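Local atomic coordinates of acetaldehyde dehydrogenase (Acetylating) (Geobacillus thermoglucosidasius, PDB entry 5J78), a protein that probably catalyses the NAD- and coenzyme A-dependent interconversion of acetaldehyde and acetyl-CoA, as an acetylating member of the aldehyde dehydrogenase family. Residues A[53-66]-A[103-115]. Residues are numbered along the deposited sequence; the frame is centred on the assembly and turned at random.
Sequences MTQSEIDKIVESMA and VYNSIKDVKTVGI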
ATOM      1  N   MET A  53      31.324  22.120  16.403  1.00 25.98           N
ATOM      2  CA  MET A  53      31.771  22.576  17.727  1.00 21.06           C
ATOM      3  C   MET A  53      32.716  21.617  18.454  1.00 22.92           C
ATOM      4  O   MET A  53      32.750  20.419  18.176  1.00 23.85           O
ATOM      5  CB  MET A  53      30.558  22.840  18.624  1.00 20.54           C
ATOM      6  CG  MET A  53      29.638  23.893  18.088  1.00 20.85           C
ATOM      7  SD  MET A  53      28.273  24.215  19.234  1.00 27.45           S
ATOM      8  CE  MET A  53      27.427  25.504  18.351  1.00 29.20           C
ATOM      9  N   THR A  54      33.482  22.161  19.397  1.00 26.57           N
ATOM     10  CA  THR A  54      34.307  21.350  20.298  1.00 22.91           C
ATOM     11  C   THR A  54      33.492  20.608  21.352  1.00 25.31           C
ATOM     12  O   THR A  54      32.342  20.962  21.642  1.00 24.14           O
ATOM     13  CB  THR A  54      35.324  22.212  21.067  1.00 37.06           C
ATOM     14  OG1 THR A  54      34.612  23.102  21.925  1.00 28.33           O
ATOM     15  CG2 THR A  54      36.226  23.023  20.114  1.00 27.32           C
ATOM     16  N   GLN A  55      34.117  19.596  21.947  1.00 18.80           N
ATOM     17  CA  GLN A  55      33.515  18.829  23.011  1.00 22.58           C
ATOM     18  C   GLN A  55      33.042  19.764  24.127  1.00 28.71           C
ATOM     19  O   GLN A  55      31.932  19.633  24.639  1.00 28.38           O
ATOM     20  CB  GLN A  55      34.513  17.807  23.546  1.00 23.71           C
ATOM     21  CG  GLN A  55      33.929  16.826  24.562  1.00 23.06           C
ATOM     22  CD  GLN A  55      32.900  15.898  23.939  1.00 24.66           C
ATOM     23  OE1 GLN A  55      33.249  14.911  23.295  1.00 24.45           O
ATOM     24  NE2 GLN A  55      31.623  16.207  24.140  1.00 24.22           N
ATOM     25  N   SER A  56      33.876  20.735  24.475  1.00 32.13           N
ATOM     26  CA  SER A  56      33.552  21.637  25.577  1.00 33.67           C
ATOM     27  C   SER A  56      32.359  22.536  25.221  1.00 20.71           C
ATOM     28  O   SER A  56      31.548  22.858  26.084  1.00 23.16           O
ATOM     29  CB  SER A  56      34.775  22.479  25.963  1.00 40.71           C
ATOM     30  OG  SER A  56      34.422  23.834  26.166  1.00 53.01           O
ATOM     31  N   GLU A  57      32.247  22.915  23.954  1.00 20.19           N
ATOM     32  CA  GLU A  57      31.137  23.746  23.506  1.00 18.12           C
ATOM     33  C   GLU A  57      29.851  22.937  23.522  1.00 23.48           C
ATOM     34  O   GLU A  57      28.807  23.420  23.975  1.00 26.53           O
ATOM     35  CB  GLU A  57      31.406  24.310  22.117  1.00 27.01           C
ATOM     36  CG  GLU A  57      32.490  25.371  22.090  1.00 31.46           C
ATOM     37  CD  GLU A  57      32.978  25.699  20.682  1.00 30.90           C
ATOM     38  OE1 GLU A  57      32.887  24.841  19.783  1.00 27.08           O
ATOM     39  OE2 GLU A  57      33.459  26.833  20.470  1.00 51.97           O
ATOM     40  N   ILE A  58      29.935  21.695  23.052  1.00 21.57           N
ATOM     41  CA  ILE A  58      28.818  20.757  23.157  1.00 19.81           C
ATOM     42  C   ILE A  58      28.440  20.551  24.618  1.00 23.17           C
ATOM     43  O   ILE A  58      27.260  20.621  24.967  1.00 19.04           O
ATOM     44  CB  ILE A  58      29.149  19.372  22.506  1.00 21.80           C
ATOM     45  CG1 ILE A  58      29.379  19.535  20.988  1.00 21.88           C
ATOM     46  CG2 ILE A  58      28.052  18.328  22.785  1.00 18.48           C
ATOM     47  CD1 ILE A  58      28.144  19.840  20.173  1.00 16.12           C
ATOM     48  N   ASP A  59      29.426  20.277  25.472  1.00 18.09           N
ATOM     49  CA  ASP A  59      29.123  19.974  26.864  1.00 21.45           C
ATOM     50  C   ASP A  59      28.478  21.164  27.596  1.00 25.92           C
ATOM     51  O   ASP A  59      27.616  20.960  28.444  1.00 24.73           O
ATOM     52  CB  ASP A  59      30.376  19.521  27.611  1.00 30.26           C
ATOM     53  CG  ASP A  59      30.844  18.122  27.187  1.00 34.49           C
ATOM     54  OD1 ASP A  59      30.112  17.409  26.464  1.00 24.98           O
ATOM     55  OD2 ASP A  59      31.941  17.725  27.612  1.00 23.16           O
ATOM     56  N   LYS A  60      28.875  22.391  27.262  1.00 20.00           N
ATOM     57  CA  LYS A  60      28.225  23.575  27.834  1.00 25.27           C
ATOM     58  C   LYS A  60      26.743  23.654  27.438  1.00 24.88           C
ATOM     59  O   LYS A  60      25.892  23.982  28.265  1.00 25.28           O
ATOM     60  CB  LYS A  60      28.941  24.852  27.394  1.00 25.10           C
ATOM     61  CG  LYS A  60      30.226  25.122  28.152  1.00 55.90           C
ATOM     62  CD  LYS A  60      30.966  26.331  27.586  1.00 60.76           C
ATOM     63  CE  LYS A  60      32.372  26.473  28.182  1.00 64.58           C
ATOM     64  NZ  LYS A  60      32.385  26.952  29.599  1.00 75.65           N
ATOM     65  N   ILE A  61      26.442  23.370  26.170  1.00 21.69           N
ATOM     66  CA  ILE A  61      25.056  23.327  25.704  1.00 18.97           C
ATOM     67  C   ILE A  61      24.254  22.270  26.480  1.00 20.26           C
ATOM     68  O   ILE A  61      23.156  22.553  26.976  1.00 18.13           O
ATOM     69  CB  ILE A  61      24.991  23.050  24.185  1.00 25.55           C
ATOM     70  CG1 ILE A  61      25.609  24.251  23.449  1.00 20.10           C
ATOM     71  CG2 ILE A  61      23.522  22.785  23.730  1.00 19.62           C
ATOM     72  CD1 ILE A  61      25.926  24.035  22.000  1.00 24.72           C
ATOM     73  N   VAL A  62      24.805  21.067  26.613  1.00 18.27           N
ATOM     74  CA  VAL A  62      24.072  19.983  27.285  1.00 20.35           C
ATOM     75  C   VAL A  62      23.795  20.348  28.754  1.00 26.34           C
ATOM     76  O   VAL A  62      22.710  20.067  29.300  1.00 20.43           O
ATOM     77  CB  VAL A  62      24.843  18.655  27.199  1.00 15.12           C
ATOM     78  CG1 VAL A  62      24.169  17.569  28.007  1.00 18.54           C
ATOM     79  CG2 VAL A  62      25.006  18.205  25.700  1.00 21.46           C
ATOM     80  N   GLU A  63      24.782  20.976  29.383  1.00 17.88           N
ATOM     81  CA  GLU A  63      24.688  21.354  30.782  1.00 21.05           C
ATOM     82  C   GLU A  63      23.588  22.405  30.988  1.00 18.17           C
ATOM     83  O   GLU A  63      22.790  22.291  31.910  1.00 19.87           O
ATOM     84  CB  GLU A  63      26.029  21.889  31.282  1.00 23.85           C
ATOM     85  CG  GLU A  63      25.957  22.490  32.673  1.00 37.65           C
ATOM     86  CD  GLU A  63      27.293  23.012  33.134  1.00 48.29           C
ATOM     87  OE1 GLU A  63      27.897  23.831  32.404  1.00 59.07           O
ATOM     88  OE2 GLU A  63      27.740  22.582  34.211  1.00 49.41           O
ATOM     89  N   SER A  64      23.557  23.407  30.110  1.00 24.53           N
ATOM     90  CA  SER A  64      22.541  24.447  30.154  1.00 20.47           C
ATOM     91  C   SER A  64      21.150  23.850  29.963  1.00 26.95           C
ATOM     92  O   SER A  64      20.205  24.251  30.635  1.00 20.26           O
ATOM     93  CB  SER A  64      22.818  25.507  29.087  1.00 18.00           C
ATOM     94  OG  SER A  64      21.763  26.457  29.019  1.00 28.78           O
ATOM     95  N   MET A  65      21.024  22.897  29.043  1.00 20.14           N
ATOM     96  CA  MET A  65      19.750  22.205  28.833  1.00 21.21           C
ATOM     97  C   MET A  65      19.337  21.483  30.115  1.00 19.51           C
ATOM     98  O   MET A  65      18.196  21.595  30.567  1.00 19.00           O
ATOM     99  CB  MET A  65      19.841  21.204  27.672  1.00 21.17           C
ATOM    100  CG  MET A  65      19.969  21.825  26.300  1.00 17.84           C
ATOM    101  SD  MET A  65      20.497  20.607  25.035  1.00 24.13           S
ATOM    102  CE  MET A  65      19.104  19.487  25.061  1.00 28.17           C
ATOM    103  N   ALA A  66      20.278  20.760  30.717  1.00 22.75           N
ATOM    104  CA  ALA A  66      19.977  20.023  31.941  1.00 16.89           C
ATOM    105  C   ALA A  66      19.518  20.965  33.054  1.00 27.81           C
ATOM    106  O   ALA A  66      18.599  20.643  33.827  1.00 18.69           O
ATOM    107  CB  ALA A  66      21.172  19.230  32.396  1.00 19.32           C
ATOM    108  N   VAL A 103      20.088  11.181  33.884  1.00 14.89           N
ATOM    109  CA  VAL A 103      20.467  11.046  32.482  1.00 16.52           C
ATOM    110  C   VAL A 103      21.639  11.959  32.159  1.00 20.48           C
ATOM    111  O   VAL A 103      22.608  11.540  31.532  1.00 19.15           O
ATOM    112  CB  VAL A 103      19.289  11.353  31.542  1.00 16.28           C
ATOM    113  CG1 VAL A 103      19.744  11.450  30.108  1.00 12.42           C
ATOM    114  CG2 VAL A 103      18.209  10.300  31.688  1.00 23.46           C
ATOM    115  N   TYR A 104      21.559  13.205  32.596  1.00 20.67           N
ATOM    116  CA  TYR A 104      22.652  14.136  32.406  1.00 18.69           C
ATOM    117  C   TYR A 104      23.973  13.592  32.957  1.00 21.19           C
ATOM    118  O   TYR A 104      25.006  13.585  32.268  1.00 16.55           O
ATOM    119  CB  TYR A 104      22.340  15.467  33.078  1.00 25.84           C
ATOM    120  CG  TYR A 104      23.524  16.386  33.016  1.00 21.32           C
ATOM    121  CD1 TYR A 104      23.909  16.952  31.822  1.00 19.85           C
ATOM    122  CD2 TYR A 104      24.263  16.675  34.154  1.00 18.20           C
ATOM    123  CE1 TYR A 104      25.013  17.795  31.742  1.00 26.50           C
ATOM    124  CE2 TYR A 104      25.358  17.507  34.100  1.00 26.87           C
ATOM    125  CZ  TYR A 104      25.729  18.070  32.888  1.00 34.59           C
ATOM    126  OH  TYR A 104      26.824  18.897  32.828  1.00 26.15           O
ATOM    127  N   ASN A 105      23.944  13.151  34.207  1.00 15.77           N
ATOM    128  CA  ASN A 105      25.151  12.656  34.854  1.00 26.78           C
ATOM    129  C   ASN A 105      25.739  11.439  34.133  1.00 26.44           C
ATOM    130  O   ASN A 105      26.947  11.281  34.105  1.00 23.83           O
ATOM    131  CB  ASN A 105      24.849  12.333  36.329  1.00 18.55           C
ATOM    132  CG  ASN A 105      24.732  13.591  37.181  1.00 22.43           C
ATOM    133  OD1 ASN A 105      25.295  14.643  36.847  1.00 22.44           O
ATOM    134  ND2 ASN A 105      24.019  13.487  38.287  1.00 22.95           N
ATOM    135  N   SER A 106      24.894  10.609  33.521  1.00 19.65           N
ATOM    136  CA  SER A 106      25.366   9.412  32.826  1.00 21.31           C
ATOM    137  C   SER A 106      25.960   9.690  31.436  1.00 17.89           C
ATOM    138  O   SER A 106      26.545   8.806  30.839  1.00 23.20           O
ATOM    139  CB  SER A 106      24.230   8.408  32.663  1.00 26.36           C
ATOM    140  OG  SER A 106      23.385   8.813  31.608  1.00 23.33           O
ATOM    141  N   ILE A 107      25.792  10.898  30.906  1.00 22.28           N
ATOM    142  CA  ILE A 107      26.283  11.190  29.570  1.00 18.46           C
ATOM    143  C   ILE A 107      27.287  12.340  29.548  1.00 24.58           C
ATOM    144  O   ILE A 107      28.010  12.509  28.568  1.00 18.51           O
ATOM    145  CB  ILE A 107      25.107  11.515  28.574  1.00 21.27           C
ATOM    146  CG1 ILE A 107      24.418  12.848  28.904  1.00 21.16           C
ATOM    147  CG2 ILE A 107      24.102  10.365  28.563  1.00 20.56           C
ATOM    148  CD1 ILE A 107      23.381  13.309  27.860  1.00 13.91           C
ATOM    149  N   LYS A 108      27.350  13.122  30.623  1.00 20.10           N
ATOM    150  CA  LYS A 108      28.126  14.358  30.586  1.00 23.39           C
ATOM    151  C   LYS A 108      29.626  14.118  30.371  1.00 26.27           C
ATOM    152  O   LYS A 108      30.294  14.956  29.783  1.00 23.10           O
ATOM    153  CB  LYS A 108      27.915  15.174  31.863  1.00 23.57           C
ATOM    154  CG  LYS A 108      28.434  14.524  33.136  1.00 30.67           C
ATOM    155  CD  LYS A 108      28.206  15.437  34.339  1.00 34.89           C
ATOM    156  CE  LYS A 108      29.027  15.019  35.552  1.00 37.59           C
ATOM    157  NZ  LYS A 108      28.153  14.535  36.640  1.00 50.90           N
ATOM    158  N   ASP A 109      30.150  12.985  30.830  1.00 22.98           N
ATOM    159  CA  ASP A 109      31.568  12.677  30.628  1.00 23.23           C
ATOM    160  C   ASP A 109      31.833  11.732  29.432  1.00 27.15           C
ATOM    161  O   ASP A 109      32.955  11.290  29.236  1.00 21.32           O
ATOM    162  CB  ASP A 109      32.159  12.076  31.907  1.00 23.50           C
ATOM    163  CG  ASP A 109      32.124  13.061  33.087  1.00 29.25           C
ATOM    164  OD1 ASP A 109      32.257  14.285  32.853  1.00 29.63           O
ATOM    165  OD2 ASP A 109      31.944  12.610  34.238  1.00 53.00           O
ATOM    166  N   VAL A 110      30.829  11.443  28.614  1.00 20.71           N
ATOM    167  CA  VAL A 110      31.059  10.599  27.440  1.00 17.73           C
ATOM    168  C   VAL A 110      31.726  11.410  26.319  1.00 22.61           C
ATOM    169  O   VAL A 110      31.318  12.527  25.993  1.00 19.86           O
ATOM    170  CB  VAL A 110      29.751   9.959  26.920  1.00 27.84           C
ATOM    171  CG1 VAL A 110      29.992   9.241  25.584  1.00 19.27           C
ATOM    172  CG2 VAL A 110      29.190   8.974  27.942  1.00 19.29           C
ATOM    173  N   LYS A 111      32.771  10.853  25.727  1.00 18.62           N
ATOM    174  CA  LYS A 111      33.390  11.508  24.576  1.00 20.52           C
ATOM    175  C   LYS A 111      32.530  11.297  23.333  1.00 15.22           C
ATOM    176  O   LYS A 111      32.178  10.169  23.018  1.00 16.50           O
ATOM    177  CB  LYS A 111      34.807  10.972  24.337  1.00 29.50           C
ATOM    178  CG  LYS A 111      35.787  11.253  25.470  1.00 27.32           C
ATOM    179  CD  LYS A 111      37.143  10.588  25.206  1.00 45.72           C
ATOM    180  CE  LYS A 111      38.205  11.032  26.193  1.00 51.85           C
ATOM    181  NZ  LYS A 111      39.533  10.425  25.866  1.00 64.77           N
ATOM    182  N   THR A 112      32.217  12.375  22.623  1.00 19.07           N
ATOM    183  CA  THR A 112      31.369  12.298  21.427  1.00 26.81           C
ATOM    184  C   THR A 112      31.857  13.139  20.246  1.00 21.38           C
ATOM    185  O   THR A 112      31.209  13.162  19.199  1.00 25.06           O
ATOM    186  CB  THR A 112      29.925  12.752  21.748  1.00 26.97           C
ATOM    187  OG1 THR A 112      29.946  14.098  22.256  1.00 18.30           O
ATOM    188  CG2 THR A 112      29.306  11.853  22.770  1.00 21.12           C
ATOM    189  N   VAL A 113      32.987  13.824  20.405  1.00 20.30           N
ATOM    190  CA  VAL A 113      33.528  14.665  19.330  1.00 25.35           C
ATOM    191  C   VAL A 113      34.855  14.120  18.825  1.00 25.52           C
ATOM    192  O   VAL A 113      35.744  13.846  19.614  1.00 26.34           O
ATOM    193  CB  VAL A 113      33.771  16.132  19.777  1.00 22.32           C
ATOM    194  CG1 VAL A 113      34.368  16.956  18.616  1.00 21.47           C
ATOM    195  CG2 VAL A 113      32.502  16.770  20.264  1.00 20.83           C
ATOM    196  N   GLY A 114      34.994  13.997  17.509  1.00 22.05           N
ATOM    197  CA  GLY A 114      36.273  13.657  16.920  1.00 22.07           C
ATOM    198  C   GLY A 114      36.718  12.242  17.249  1.00 28.97           C
ATOM    199  O   GLY A 114      35.918  11.312  17.352  1.00 21.46           O
ATOM    200  N   ILE A 115      38.024  12.092  17.417  1.00 24.31           N
ATOM    201  CA  ILE A 115      38.619  10.820  17.739  1.00 28.98           C
ATOM    202  C   ILE A 115      38.374  10.548  19.202  1.00 24.82           C
ATOM    203  O   ILE A 115      38.831  11.303  20.056  1.00 31.69           O
ATOM    204  CB  ILE A 115      40.125  10.821  17.408  1.00 31.55           C
ATOM    205  CG1 ILE A 115      40.289  10.949  15.894  1.00 28.47           C
ATOM    206  CG2 ILE A 115      40.807   9.557  17.942  1.00 30.84           C
ATOM    207  CD1 ILE A 115      41.729  10.966  15.410  1.00 34.81           C
TER
HETATM  208  O   HOH W   1      32.825  15.097  27.486  1.00 24.36           O
HETATM  209  O   HOH W   2      27.994  18.785  30.349  1.00 26.17           O
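Q55 OE1 takes two backbone N-H groups of the loop that follows helix 89-107: T112 N at 2.8 Å, nearly straight (175°), and V113 N in a weak, bent bond. The same amide gives its NE2 to T112 OG1 at 3.3 Å, a partner lying almost in the amide plane, and weakly to D59 OD1. Q55 CG is anti to the backbone N (chi1 -173°) and the chain bends at chi2, which swings the amide across T112 at about a right angle and past V113, whose CG2 lies 3.6 Å from Q55 CA. On its other branch, V113 CG1 meets M53 O. T54, the N-cap of helix 55-84, closes a capping box with E57.

Farther along, the two helix segments run antiparallel, their axes 10.7 Å apart at closest approach, and Y104 of helix 89-107 reaches across to helix 55-84. A66 CB sits over one face of the Y104 ring in a CH-pi contact, 4.0 Å from its centroid; V62 CG1 comes in at the edge, 3.8 Å from Y104 CE1. K108 CB lies offset toward the rim over the face opposite A66. Y104 OH lies beside E63 CB and shares water 2 with D59 O.

K156 of helix 143-156 joins both segments: its NZ makes a salt bridge with D59 OD1 and a hydrogen bond with K108 O, and its backbone O pairs with T112 OG1. Its charge probably stabilises D59 as a carboxylate. With both amide ends engaged, the rotation of Q55 is fixed; these bonds and K156 tie the loop leading to strand 115-119 of the mixed sheet to the neighbouring helices.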